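Side-chain contacts in dehydratase, IlvD/Edd family (Caulobacter crescentus, PDB 5OYN), which catalyses the [2Fe-2S]- and magnesium-dependent dehydration of D-xylonate to 2-dehydro-3-deoxy-D-arabinonate, and also dehydrates D-gluconate: residues Ala207-Cys210 with Thr215-Thr218; Arg21-Asn26 with Ala34-Arg39; Asp438-Arg443 with Asn475-Asp480; Arg570-Gln575 with Leu582-Lys587; Ile318-Pro323 with Glu383-Lys388. All coordinates share one frame; numbering follows the deposited sequence.

Interaction 1: Ala207-Cys210 with Thr215-Thr218. With FES (Fe2/s2 (inorganic) cluster), chain F.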
# COMPACT_ATOMS: atom_id res chain seq x y z
N ALA A 207 -6.85 4.90 15.39
CA ALA A 207 -7.76 4.16 14.53
C ALA A 207 -8.67 3.24 15.35
O ALA A 207 -8.35 2.82 16.46
CB ALA A 207 -6.96 3.37 13.50
N GLY A 208 -9.83 2.92 14.78
CA GLY A 208 -10.82 2.08 15.43
C GLY A 208 -12.17 2.77 15.52
O GLY A 208 -12.35 3.90 15.07
N HIS A 209 -13.12 2.06 16.12
CA HIS A 209 -14.48 2.57 16.24
C HIS A 209 -14.68 3.21 17.61
O HIS A 209 -13.74 3.33 18.40
CB HIS A 209 -15.51 1.47 15.94
CG HIS A 209 -15.54 0.34 16.93
ND1 HIS A 209 -15.95 0.50 18.24
CD2 HIS A 209 -15.27 -0.98 16.79
CE1 HIS A 209 -15.88 -0.66 18.87
NE2 HIS A 209 -15.48 -1.58 18.00
N CYS A 210 -15.90 3.68 17.88
CA CYS A 210 -16.19 4.35 19.14
C CYS A 210 -15.75 3.47 20.31
O CYS A 210 -15.97 2.26 20.31
CB CYS A 210 -17.68 4.67 19.24
SG CYS A 210 -18.18 5.96 18.05
N THR A 215 -23.00 1.37 19.85
CA THR A 215 -23.55 0.39 18.91
C THR A 215 -22.46 -0.49 18.33
O THR A 215 -22.66 -1.70 18.15
CB THR A 215 -24.33 1.08 17.79
OG1 THR A 215 -25.17 2.10 18.35
CG2 THR A 215 -25.17 0.07 17.03
N ALA A 216 -21.30 0.11 18.02
CA ALA A 216 -20.21 -0.63 17.38
C ALA A 216 -19.63 -1.68 18.31
O ALA A 216 -19.48 -2.84 17.93
CB ALA A 216 -19.12 0.33 16.90
N SER A 217 -19.31 -1.29 19.54
CA SER A 217 -18.82 -2.31 20.47
C SER A 217 -19.92 -3.33 20.77
O SER A 217 -19.63 -4.52 20.91
CB SER A 217 -18.31 -1.66 21.74
OG SER A 217 -17.70 -0.42 21.45
N THR A 218 -21.18 -2.89 20.85
CA THR A 218 -22.27 -3.82 21.11
C THR A 218 -22.43 -4.82 19.97
O THR A 218 -22.40 -6.04 20.18
CB THR A 218 -23.58 -3.06 21.34
OG1 THR A 218 -23.43 -2.15 22.44
CG2 THR A 218 -24.71 -4.04 21.64
FE1 FES F . -18.23 4.67 13.43
FE2 FES F . -19.39 5.61 16.09
S1 FES F . -18.73 6.65 14.26
S2 FES F . -18.37 3.77 15.43
O HOH W 1 -19.19 1.42 20.31
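His209 sets one face of its imidazole against the methyl group of Ala216, joining the loop that carries a cluster cysteine to the first turn of helix 215-225. The side chain starts at the [2Fe-2S] cluster of chain F, where His209 CB lies 3.7 Å from sulfide S2. CG then folds back between the residue's own N and carbonyl carbon (chi1 66°), bringing the ring beside the helix. There Ala216 CB makes a CH-pi contact, 3.7 Å from the centroid of the His209 ring and displaced toward its rim; of the ring atoms, ND1 is nearest to it, while His209 CD2 lies 4.1 Å from Ala216 CB. ND1 also donates to Cys210 O over 2.7 Å, in a bent bond (136° at the hydrogen) whose acceptor sits somewhat out of the ring plane. Further out, CE1 meets Ser217 OG edge-on at 3.2 Å, while NE2 reaches the neighbourhood of the Ser217 backbone N. The Ser217 hydroxyl is hydrogen-bonded to Thr212 O within the intervening loop. A water accepts from Ser217 N at 2.8 Å and donates weakly to Cys210 O, so this carbonyl is approached by both the imidazole and the solvent molecule. Cys210 SG binds the iron FE2 of the cluster at 2.3 Å; Cys69 and Cys137 are the other cysteine ligands. The chemistry is thus divided: carbon from both segments, His209 CB and Ala216 CB, lies against S2, while the imidazole bond to Cys210 O probably helps to hold the iron-binding cysteine's backbone in place.

Interaction 2: Arg21-Asn26 with Ala34-Arg39. With FES (Fe2/s2 (inorganic) cluster), chain H.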
# COMPACT_ATOMS: atom_id res chain seq x y z
N ARG A 21 -15.91 -23.28 -8.90
CA ARG A 21 -15.64 -24.18 -10.02
C ARG A 21 -16.66 -24.07 -11.14
O ARG A 21 -16.35 -24.43 -12.27
CB ARG A 21 -15.58 -25.63 -9.53
CG ARG A 21 -14.50 -25.89 -8.47
CD ARG A 21 -13.09 -25.68 -9.03
NE ARG A 21 -12.38 -24.56 -8.37
CZ ARG A 21 -11.17 -24.13 -8.73
NH1 ARG A 21 -10.52 -24.72 -9.73
NH2 ARG A 21 -10.60 -23.12 -8.08
N ASP A 22 -17.86 -23.54 -10.87
CA ASP A 22 -18.78 -23.37 -11.98
C ASP A 22 -18.36 -22.24 -12.92
O ASP A 22 -18.86 -22.16 -14.05
CB ASP A 22 -20.20 -23.12 -11.47
CG ASP A 22 -21.22 -23.17 -12.60
OD1 ASP A 22 -21.47 -24.27 -13.15
OD2 ASP A 22 -21.77 -22.09 -12.94
N TRP A 23 -17.46 -21.36 -12.48
CA TRP A 23 -16.88 -20.35 -13.36
C TRP A 23 -15.60 -20.86 -14.01
O TRP A 23 -15.41 -20.73 -15.22
CB TRP A 23 -16.57 -19.07 -12.59
CG TRP A 23 -17.70 -18.12 -12.35
CD1 TRP A 23 -17.92 -16.93 -13.00
CD2 TRP A 23 -18.72 -18.22 -11.36
NE1 TRP A 23 -19.03 -16.31 -12.48
CE2 TRP A 23 -19.54 -17.08 -11.47
CE3 TRP A 23 -19.03 -19.18 -10.38
CZ2 TRP A 23 -20.65 -16.87 -10.66
CZ3 TRP A 23 -20.14 -18.96 -9.56
CH2 TRP A 23 -20.93 -17.82 -9.71
N PHE A 24 -14.72 -21.46 -13.20
CA PHE A 24 -13.34 -21.72 -13.58
C PHE A 24 -13.11 -23.14 -14.09
O PHE A 24 -12.04 -23.41 -14.64
CB PHE A 24 -12.42 -21.44 -12.39
CG PHE A 24 -12.45 -20.00 -11.92
CD1 PHE A 24 -12.74 -18.97 -12.81
CD2 PHE A 24 -12.19 -19.69 -10.60
CE1 PHE A 24 -12.77 -17.66 -12.38
CE2 PHE A 24 -12.22 -18.37 -10.16
CZ PHE A 24 -12.51 -17.35 -11.05
N ASP A 25 -14.07 -24.04 -13.92
CA ASP A 25 -13.96 -25.40 -14.45
C ASP A 25 -15.35 -25.91 -14.83
O ASP A 25 -15.78 -26.99 -14.42
CB ASP A 25 -13.26 -26.32 -13.46
CG ASP A 25 -13.02 -27.70 -14.02
OD1 ASP A 25 -12.43 -27.82 -15.12
OD2 ASP A 25 -13.43 -28.68 -13.36
N ASN A 26 -16.08 -25.12 -15.61
CA ASN A 26 -17.45 -25.47 -15.98
C ASN A 26 -17.43 -26.64 -16.96
O ASN A 26 -16.74 -26.58 -17.99
CB ASN A 26 -18.17 -24.28 -16.59
CG ASN A 26 -19.65 -24.54 -16.79
OD1 ASN A 26 -20.13 -24.61 -17.93
ND2 ASN A 26 -20.38 -24.68 -15.70
N ALA A 34 -12.99 -20.12 -20.12
CA ALA A 34 -11.92 -19.23 -20.59
C ALA A 34 -12.31 -17.76 -20.45
O ALA A 34 -11.48 -16.93 -20.05
CB ALA A 34 -11.56 -19.55 -22.04
N LEU A 35 -13.56 -17.42 -20.75
CA LEU A 35 -14.03 -16.05 -20.55
C LEU A 35 -13.91 -15.61 -19.09
O LEU A 35 -13.70 -14.42 -18.81
CB LEU A 35 -15.48 -15.94 -21.04
CG LEU A 35 -16.27 -14.62 -21.12
CD1 LEU A 35 -16.82 -14.20 -19.76
CD2 LEU A 35 -15.42 -13.52 -21.74
N TYR A 36 -14.01 -16.55 -18.15
CA TYR A 36 -14.01 -16.25 -16.72
C TYR A 36 -12.61 -16.21 -16.11
O TYR A 36 -12.35 -15.34 -15.28
CB TYR A 36 -14.87 -17.27 -15.98
CG TYR A 36 -16.37 -17.15 -16.24
CD1 TYR A 36 -16.96 -15.93 -16.53
CD2 TYR A 36 -17.19 -18.28 -16.19
CE1 TYR A 36 -18.33 -15.83 -16.77
CE2 TYR A 36 -18.56 -18.20 -16.42
CZ TYR A 36 -19.12 -16.97 -16.71
OH TYR A 36 -20.48 -16.89 -16.94
N LEU A 37 -11.71 -17.12 -16.50
CA LEU A 37 -10.33 -17.07 -15.99
C LEU A 37 -9.57 -15.86 -16.50
O LEU A 37 -8.63 -15.41 -15.85
CB LEU A 37 -9.48 -18.27 -16.40
CG LEU A 37 -9.60 -19.74 -16.05
CD1 LEU A 37 -9.77 -19.89 -14.52
CD2 LEU A 37 -10.64 -20.43 -16.91
N GLU A 38 -9.93 -15.37 -17.68
CA GLU A 38 -8.99 -14.57 -18.44
C GLU A 38 -8.59 -13.29 -17.69
O GLU A 38 -7.40 -13.03 -17.48
CB GLU A 38 -9.60 -14.27 -19.81
CG GLU A 38 -8.94 -13.18 -20.56
CD GLU A 38 -9.80 -11.94 -20.62
OE1 GLU A 38 -11.03 -12.06 -20.39
OE2 GLU A 38 -9.23 -10.85 -20.91
N ARG A 39 -9.58 -12.50 -17.26
CA ARG A 39 -9.24 -11.19 -16.70
C ARG A 39 -8.77 -11.28 -15.25
O ARG A 39 -7.94 -10.47 -14.83
CB ARG A 39 -10.44 -10.25 -16.80
CG ARG A 39 -10.03 -8.79 -16.83
CD ARG A 39 -9.29 -8.48 -18.10
NE ARG A 39 -10.09 -8.91 -19.24
CZ ARG A 39 -10.83 -8.09 -19.99
NH1 ARG A 39 -10.87 -6.79 -19.72
NH2 ARG A 39 -11.53 -8.57 -21.02
FE1 FES H . -14.15 -5.24 -17.70
FE2 FES H . -14.29 -5.95 -20.72
S1 FES H . -14.42 -7.10 -18.84
S2 FES H . -13.92 -4.11 -19.57
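Trp23 directs the edge of its indole at the face of Tyr36, and this edge-to-face pair is the densest part of the contact between two short helices near the N terminus. With Tyr36 CG beside its backbone N and anti to the carbonyl carbon (chi1 -70°), the phenol ring lies against Trp23, whose CD1 stands over its centre; the five-membered ring and the Tyr36 ring have centroids 4.4 Å apart and planes inclined at 51°. The backbone joins in, since Trp23 O lies in the plane of the phenol ring, at its edge, 3.2 Å from Tyr36 CD2. One residue further along each helix, Phe24 CD1 touches Leu37 CD1 at 3.5 Å. Phe24 CE1 meets Tyr36 O at 3.7 Å, and only the side chains of this pair stand further apart. Beyond Phe24 the packing ends: Asp25 leaves the helical conformation and turns its side chain away into an exposed position. At the far end of 34-39, Arg39 NE forms a salt bridge with Glu38 OE2 (2.7 Å), and a face of the guanidinium is presented to sulfide S1 of the chain H cluster, beside Cys210 of the second subunit. The helix pair thus belongs to a subunit interface, where Trp23 NE1 also donates to Cys103 O of the second subunit. Within the chain, Tyr36 OH is hydrogen-bonded to Asn599 and His598, and Phe24 and Leu37 both meet Leu50 of helix 47-51.

Interaction 3: Asp438-Arg443 with Asn475-Asp480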
# COMPACT_ATOMS: atom_id res chain seq x y z
N ASP A 438 -34.72 19.62 14.46
CA ASP A 438 -34.66 21.07 14.30
C ASP A 438 -35.67 21.75 15.21
O ASP A 438 -35.35 22.70 15.93
CB ASP A 438 -34.88 21.46 12.84
CG ASP A 438 -34.76 22.96 12.60
OD1 ASP A 438 -33.86 23.61 13.20
OD2 ASP A 438 -35.57 23.49 11.81
N ASP A 439 -36.91 21.23 15.21
CA ASP A 439 -37.97 21.74 16.07
C ASP A 439 -37.51 21.82 17.52
O ASP A 439 -37.64 22.87 18.17
CB ASP A 439 -39.20 20.84 15.92
CG ASP A 439 -40.47 21.45 16.50
OD1 ASP A 439 -40.65 22.69 16.42
OD2 ASP A 439 -41.29 20.67 17.04
N TYR A 440 -36.96 20.73 18.05
CA TYR A 440 -36.48 20.71 19.43
C TYR A 440 -35.51 21.86 19.70
O TYR A 440 -35.66 22.60 20.68
CB TYR A 440 -35.84 19.36 19.76
CG TYR A 440 -34.97 19.36 21.00
CD1 TYR A 440 -33.62 19.67 20.94
CD2 TYR A 440 -35.50 19.03 22.23
CE1 TYR A 440 -32.83 19.67 22.08
CE2 TYR A 440 -34.72 19.02 23.38
CZ TYR A 440 -33.38 19.34 23.30
OH TYR A 440 -32.61 19.33 24.44
N HIS A 441 -34.50 22.02 18.83
CA HIS A 441 -33.45 23.00 19.08
C HIS A 441 -33.99 24.42 19.05
O HIS A 441 -33.48 25.29 19.77
CB HIS A 441 -32.31 22.84 18.06
CG HIS A 441 -31.39 21.70 18.38
ND1 HIS A 441 -30.58 21.70 19.50
CD2 HIS A 441 -31.21 20.51 17.77
CE1 HIS A 441 -29.91 20.56 19.55
NE2 HIS A 441 -30.27 19.82 18.51
N LYS A 442 -35.03 24.67 18.27
CA LYS A 442 -35.52 26.03 18.14
C LYS A 442 -36.41 26.45 19.30
O LYS A 442 -36.41 27.63 19.67
CB LYS A 442 -36.22 26.19 16.80
CG LYS A 442 -35.24 26.28 15.59
CD LYS A 442 -34.09 27.32 15.80
CE LYS A 442 -32.75 26.76 16.36
NZ LYS A 442 -31.86 27.88 16.83
N ARG A 443 -37.14 25.52 19.93
CA ARG A 443 -38.11 25.87 20.95
C ARG A 443 -37.76 25.42 22.37
O ARG A 443 -38.44 25.83 23.31
CB ARG A 443 -39.50 25.31 20.58
CG ARG A 443 -40.04 25.74 19.20
CD ARG A 443 -41.22 24.86 18.77
NE ARG A 443 -42.06 24.51 19.92
CZ ARG A 443 -42.75 23.38 20.06
NH1 ARG A 443 -42.73 22.45 19.12
NH2 ARG A 443 -43.47 23.19 21.17
N ASN A 475 -32.03 11.37 22.65
CA ASN A 475 -31.37 11.78 23.88
C ASN A 475 -31.42 13.31 24.05
O ASN A 475 -30.37 13.96 24.14
CB ASN A 475 -29.93 11.25 23.95
CG ASN A 475 -29.09 11.59 22.71
OD1 ASN A 475 -29.53 11.43 21.57
ND2 ASN A 475 -27.85 12.02 22.94
N MET A 476 -32.63 13.86 24.11
CA MET A 476 -32.84 15.30 24.30
C MET A 476 -32.43 15.72 25.71
O MET A 476 -32.63 14.98 26.68
CB MET A 476 -34.30 15.66 24.07
CG MET A 476 -34.72 15.67 22.61
SD MET A 476 -36.52 15.69 22.35
CE MET A 476 -36.91 14.03 22.88
N GLN A 477 -31.87 16.94 25.83
CA GLN A 477 -31.42 17.41 27.13
C GLN A 477 -32.37 18.47 27.70
O GLN A 477 -33.09 19.14 26.95
CB GLN A 477 -29.99 17.98 27.05
CG GLN A 477 -29.85 19.29 26.28
CD GLN A 477 -28.47 19.91 26.48
OE1 GLN A 477 -27.47 19.20 26.63
NE2 GLN A 477 -28.40 21.24 26.48
N PRO A 478 -32.40 18.64 29.03
CA PRO A 478 -33.25 19.66 29.64
C PRO A 478 -32.95 21.04 29.08
O PRO A 478 -31.87 21.28 28.54
CB PRO A 478 -32.87 19.59 31.13
CG PRO A 478 -32.36 18.22 31.32
CD PRO A 478 -31.70 17.82 30.04
N PRO A 479 -33.90 21.97 29.19
CA PRO A 479 -33.61 23.37 28.84
C PRO A 479 -32.55 23.95 29.75
O PRO A 479 -32.22 23.40 30.81
CB PRO A 479 -34.96 24.08 29.03
CG PRO A 479 -35.99 22.98 29.01
CD PRO A 479 -35.31 21.77 29.56
N ASP A 480 -31.98 25.09 29.32
CA ASP A 480 -30.81 25.62 30.00
C ASP A 480 -31.12 25.97 31.45
O ASP A 480 -30.34 25.65 32.35
CB ASP A 480 -30.27 26.84 29.26
CG ASP A 480 -29.89 26.55 27.81
OD1 ASP A 480 -30.01 25.38 27.37
OD2 ASP A 480 -29.46 27.49 27.11
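Tyr440 reaches from helix 436-443 to the loop 475-480 and is met there by Met476 over one ring face and by Gln477 at the hydroxyl end. Its OH donates to Gln477 O over 2.6 Å, the carbonyl being met at a C=O...donor angle of 122°, and this acceptor lies near the ring plane, at the edge. The CG methylene of Gln477 approaches the same hydroxyl, 3.3 Å from Tyr440 OH. Over the face, Met476 CG makes a CH-pi contact, 3.7 Å from the centroid of the Tyr440 ring, and Met476 SD follows at 4.3 Å from that centroid in an oblique position. The two side chains run past each other in opposite directions, methionine pointing back along the tyrosine. With CG anti to the backbone N (chi1 164°), the Tyr440 ring is directed at the loop. Met476 and Tyr440 make a Met-aromatic contact; together with the hydroxyl bond it joins the helix that follows strand 426-435 of the five-stranded mixed sheet to the loop leading into helix 480-484. Phe434, near the end of that strand, packs edge-to-face on Tyr440 and also touches Met476, whose other neighbours include Leu457 and Ile459 of strand 455-460. Along the helix, Arg443 NH1 makes a salt bridge to Asp439 OD2, 3.1 Å away and weak as a hydrogen bond, spanning one turn; Asp439 OD2 also accepts from Asp435 N. Next to the tyrosine, His441 has Tyr440 CD1 over the centre of its ring, and His29 of the second subunit meets it edge-to-face.

Interaction 4: Arg570-Gln575 with Leu582-Lys587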
# COMPACT_ATOMS: atom_id res chain seq x y z
N ARG A 570 -38.29 4.40 1.85
CA ARG A 570 -39.61 4.71 2.39
C ARG A 570 -40.66 3.73 1.88
O ARG A 570 -41.64 3.46 2.58
CB ARG A 570 -39.98 6.15 2.04
CG ARG A 570 -39.66 7.12 3.16
CD ARG A 570 -39.88 8.55 2.75
NE ARG A 570 -39.96 9.43 3.91
CZ ARG A 570 -39.99 10.76 3.84
NH1 ARG A 570 -39.95 11.36 2.65
NH2 ARG A 570 -40.05 11.48 4.95
N ALA A 571 -40.45 3.16 0.69
CA ALA A 571 -41.43 2.23 0.14
C ALA A 571 -41.40 0.87 0.84
O ALA A 571 -42.46 0.33 1.19
CB ALA A 571 -41.22 2.06 -1.36
N HIS A 572 -40.22 0.29 1.07
CA HIS A 572 -40.12 -1.09 1.51
C HIS A 572 -39.62 -1.28 2.95
O HIS A 572 -39.60 -2.42 3.44
CB HIS A 572 -39.20 -1.88 0.57
CG HIS A 572 -39.62 -1.82 -0.87
ND1 HIS A 572 -40.33 -2.83 -1.48
CD2 HIS A 572 -39.40 -0.88 -1.82
CE1 HIS A 572 -40.54 -2.51 -2.75
NE2 HIS A 572 -39.98 -1.34 -2.98
N ALA A 573 -39.23 -0.22 3.65
CA ALA A 573 -38.70 -0.37 5.00
C ALA A 573 -39.82 -0.64 6.01
O ALA A 573 -40.84 0.06 6.03
CB ALA A 573 -37.91 0.88 5.41
N SER A 574 -39.60 -1.64 6.86
CA SER A 574 -40.46 -1.96 7.98
C SER A 574 -40.22 -0.98 9.13
O SER A 574 -39.44 -0.03 9.02
CB SER A 574 -40.20 -3.39 8.45
OG SER A 574 -39.25 -3.42 9.50
N GLN A 575 -40.89 -1.20 10.25
CA GLN A 575 -40.59 -0.43 11.44
C GLN A 575 -39.55 -1.15 12.28
O GLN A 575 -39.31 -2.36 12.11
CB GLN A 575 -41.85 -0.17 12.26
CG GLN A 575 -42.92 0.60 11.53
CD GLN A 575 -42.68 2.10 11.58
OE1 GLN A 575 -42.81 2.73 12.63
NE2 GLN A 575 -42.30 2.68 10.43
N LEU A 582 -35.88 -4.22 4.75
CA LEU A 582 -36.59 -4.27 3.47
C LEU A 582 -37.53 -5.47 3.54
O LEU A 582 -37.10 -6.62 3.43
CB LEU A 582 -35.61 -4.40 2.32
CG LEU A 582 -34.74 -3.16 2.13
CD1 LEU A 582 -33.92 -3.26 0.84
CD2 LEU A 582 -35.62 -1.92 2.13
N GLU A 583 -38.83 -5.19 3.73
CA GLU A 583 -39.78 -6.24 4.08
C GLU A 583 -39.89 -7.29 2.98
O GLU A 583 -39.99 -8.49 3.26
CB GLU A 583 -41.13 -5.61 4.40
CG GLU A 583 -42.13 -6.57 4.98
CD GLU A 583 -41.97 -6.76 6.48
OE1 GLU A 583 -42.29 -5.83 7.24
OE2 GLU A 583 -41.52 -7.85 6.89
N PHE A 584 -39.85 -6.86 1.71
CA PHE A 584 -39.86 -7.83 0.62
C PHE A 584 -38.65 -8.76 0.67
O PHE A 584 -38.72 -9.89 0.16
CB PHE A 584 -39.90 -7.11 -0.72
CG PHE A 584 -38.55 -6.64 -1.18
CD1 PHE A 584 -38.11 -5.36 -0.87
CD2 PHE A 584 -37.73 -7.47 -1.93
CE1 PHE A 584 -36.87 -4.91 -1.29
CE2 PHE A 584 -36.48 -7.03 -2.35
CZ PHE A 584 -36.05 -5.75 -2.03
N ALA A 585 -37.54 -8.31 1.25
CA ALA A 585 -36.27 -9.01 1.09
C ALA A 585 -36.13 -10.21 2.01
O ALA A 585 -35.38 -11.14 1.69
CB ALA A 585 -35.10 -8.05 1.32
N VAL A 586 -36.81 -10.20 3.16
CA VAL A 586 -36.71 -11.31 4.11
C VAL A 586 -37.11 -12.63 3.46
O VAL A 586 -36.54 -13.68 3.78
CB VAL A 586 -37.59 -11.01 5.34
CG1 VAL A 586 -37.36 -12.05 6.42
CG2 VAL A 586 -37.32 -9.61 5.85
N LYS A 587 -38.10 -12.57 2.56
CA LYS A 587 -38.54 -13.73 1.79
C LYS A 587 -37.36 -14.54 1.21
O LYS A 587 -37.38 -15.77 1.27
CB LYS A 587 -39.48 -13.21 0.70
CG LYS A 587 -39.87 -14.17 -0.39
CD LYS A 587 -40.29 -13.39 -1.63
CE LYS A 587 -40.89 -12.02 -1.29
NZ LYS A 587 -40.70 -11.04 -2.41
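His572 and Phe584 form an offset edge-to-face pair across the short loop between helix 564-572 and a brief helical turn near 583-586. The two backbones are bridged once, between Ala573 and Leu582, and Glu583 N donates to His572 O at 2.9 Å in a nearly straight bond (175° at the hydrogen). His572 holds CG beside its backbone N, anti to the carbonyl carbon. Phe584 instead takes the conformation that puts CG between its backbone N and carbonyl carbon (chi1 82°); from there the ring edge is turned to the face of His572, with centroids 5.1 Å apart and planes at 73°. CD1 is its leading atom, 3.4 Å from His572 ND1. Leu582 starts away from the opposite segment, yet its CD2 branch comes back to within 3.9 Å of His572 CB. In Glu583, CG is anti to the backbone N and the chain then bends about the CB-CG bond, a course that puts OE1 3.4 Å from Ser574 CB while OE2 forms a salt bridge with Arg298. Ile568 of the second subunit packs on Phe584. Over the centre of one face of the Phe584 ring, 4.0 Å above its plane, stands Ala585 CB.

Interaction 5: Ile318-Pro323 with Glu383-Lys388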
# COMPACT_ATOMS: atom_id res chain seq x y z
N ILE A 318 -22.86 -5.90 34.23
CA ILE A 318 -21.60 -6.36 34.79
C ILE A 318 -20.36 -5.74 34.16
O ILE A 318 -19.27 -5.90 34.73
CB ILE A 318 -21.48 -7.90 34.77
CG1 ILE A 318 -21.84 -8.46 33.40
CG2 ILE A 318 -22.36 -8.50 35.86
CD1 ILE A 318 -21.45 -9.92 33.27
N VAL A 319 -20.44 -5.00 33.05
CA VAL A 319 -19.25 -4.39 32.47
C VAL A 319 -19.23 -2.91 32.84
O VAL A 319 -20.21 -2.19 32.65
CB VAL A 319 -19.15 -4.60 30.95
CG1 VAL A 319 -19.50 -6.03 30.58
CG2 VAL A 319 -19.99 -3.61 30.16
N ASN A 320 -18.09 -2.47 33.37
CA ASN A 320 -17.96 -1.14 33.96
C ASN A 320 -17.43 -0.15 32.92
O ASN A 320 -16.35 0.41 33.03
CB ASN A 320 -17.06 -1.20 35.19
CG ASN A 320 -17.15 0.06 36.02
OD1 ASN A 320 -17.98 0.93 35.75
ND2 ASN A 320 -16.28 0.17 37.03
N MET A 321 -18.27 0.10 31.92
CA MET A 321 -17.89 0.81 30.71
C MET A 321 -18.90 1.92 30.41
O MET A 321 -20.11 1.69 30.42
CB MET A 321 -17.82 -0.17 29.54
CG MET A 321 -16.71 0.10 28.55
SD MET A 321 -16.63 -1.21 27.33
CE MET A 321 -16.56 -0.23 25.82
N GLN A 322 -18.39 3.12 30.09
CA GLN A 322 -19.20 4.21 29.56
C GLN A 322 -20.06 3.72 28.40
O GLN A 322 -19.60 2.90 27.60
CB GLN A 322 -18.30 5.36 29.12
CG GLN A 322 -18.06 6.37 30.23
CD GLN A 322 -16.92 7.33 29.95
OE1 GLN A 322 -17.04 8.24 29.13
NE2 GLN A 322 -15.80 7.13 30.65
N PRO A 323 -21.30 4.20 28.25
CA PRO A 323 -22.01 5.22 29.04
C PRO A 323 -22.59 4.73 30.36
O PRO A 323 -22.80 5.55 31.25
CB PRO A 323 -23.14 5.67 28.10
CG PRO A 323 -23.40 4.49 27.27
CD PRO A 323 -22.08 3.79 27.07
N GLU A 383 -22.72 -9.99 42.63
CA GLU A 383 -22.44 -8.66 43.17
C GLU A 383 -22.16 -7.72 41.99
O GLU A 383 -21.01 -7.32 41.76
CB GLU A 383 -21.28 -8.67 44.16
CG GLU A 383 -21.33 -9.72 45.30
CD GLU A 383 -22.71 -9.85 45.97
OE1 GLU A 383 -23.41 -10.87 45.73
OE2 GLU A 383 -23.11 -8.92 46.72
N PRO A 384 -23.20 -7.36 41.22
CA PRO A 384 -22.97 -6.60 40.00
C PRO A 384 -23.00 -5.10 40.21
O PRO A 384 -22.91 -4.62 41.34
CB PRO A 384 -24.13 -7.06 39.11
CG PRO A 384 -25.24 -7.22 40.08
CD PRO A 384 -24.63 -7.68 41.39
N LEU A 385 -23.14 -4.36 39.12
CA LEU A 385 -23.10 -2.90 39.18
C LEU A 385 -24.47 -2.30 39.38
O LEU A 385 -24.59 -1.23 39.98
CB LEU A 385 -22.53 -2.34 37.87
CG LEU A 385 -21.04 -2.07 37.75
CD1 LEU A 385 -20.79 -1.76 36.30
CD2 LEU A 385 -20.64 -0.90 38.64
N ALA A 386 -25.49 -2.97 38.85
CA ALA A 386 -26.88 -2.55 38.84
C ALA A 386 -27.70 -3.76 38.44
O ALA A 386 -27.27 -4.55 37.60
CB ALA A 386 -27.12 -1.40 37.85
N GLU A 387 -28.87 -3.91 39.06
CA GLU A 387 -29.74 -4.99 38.67
C GLU A 387 -30.71 -4.51 37.58
O GLU A 387 -30.74 -3.33 37.23
CB GLU A 387 -30.48 -5.55 39.89
CG GLU A 387 -29.56 -6.38 40.78
CD GLU A 387 -30.11 -6.55 42.18
OE1 GLU A 387 -31.36 -6.69 42.33
OE2 GLU A 387 -29.30 -6.54 43.15
N LYS A 388 -31.46 -5.46 37.03
CA LYS A 388 -32.46 -5.21 35.99
C LYS A 388 -31.92 -4.26 34.92
O LYS A 388 -32.40 -3.14 34.74
CB LYS A 388 -33.76 -4.67 36.59
CG LYS A 388 -34.41 -5.57 37.63
CD LYS A 388 -35.92 -5.37 37.70
CE LYS A 388 -36.29 -4.01 38.28
NZ LYS A 388 -37.30 -4.11 39.39
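Ile318 CG2 meets Pro384 CB at 4.0 Å, the purely hydrocarbon contact between the loops 318-323 and 383-388, at the point where their backbones also come nearest. Leu385 contributes one methyl branch: its CD1 is 3.7 Å from Asn320 CA and equally 3.7 Å from Val319 O, with the leucine side chain crossing that of Asn320 at about a right angle. The same CD1 also lies 3.9 Å from Asn320 OD1, so it rests against polar and apolar atoms alike.

No hydrogen bond passes between the segments; those of 318-323 run within it or to other parts of the chain. Asn320 centres an inverse gamma turn, closed weakly by Met321 N on Val319 O at 3.1 Å. Its CG lies opposite its own N (chi1 -166°), and from there ND2 donates to Glu376 O while OD1 accepts weakly from Lys326 N. Backbone bonds join Ile318 to Phe379 and Asn320 to Val377, and Phe379 also touches Leu385.

The two loops fall in the N-terminal and C-terminal family regions respectively, so the contact brings the two parts of the sequence together. Ile318 also packs against Val341 and Glu344 of helix 337-347. Chemically, the segments are joined by van der Waals contact, a methyl on a proline methylene and another on Asn320 and a carbonyl, with little directionality; their placement probably owes more to the backbone bonds made with Val377 and Phe379.

Overall arrangement
The five contacts follow one another along the chain without nesting or crossing. Interaction 2 comes first, closing the short connection between helix 21-24 and helix 30-39. Interaction 1 closes the four-residue loop leading into helix 215-225, beside the cluster. Interaction 5 spans 59 residues and ties the N-terminal to the C-terminal family region. Interaction 3 joins helix 436-443 to the loop that follows strand 455-460, and interaction 4 closes the turn after helix 564-572. Within one chain, interactions 1 and 2 have centres about 39 Å apart, yet both reach the second subunit, so the assembly links regions that the single chain keeps separate.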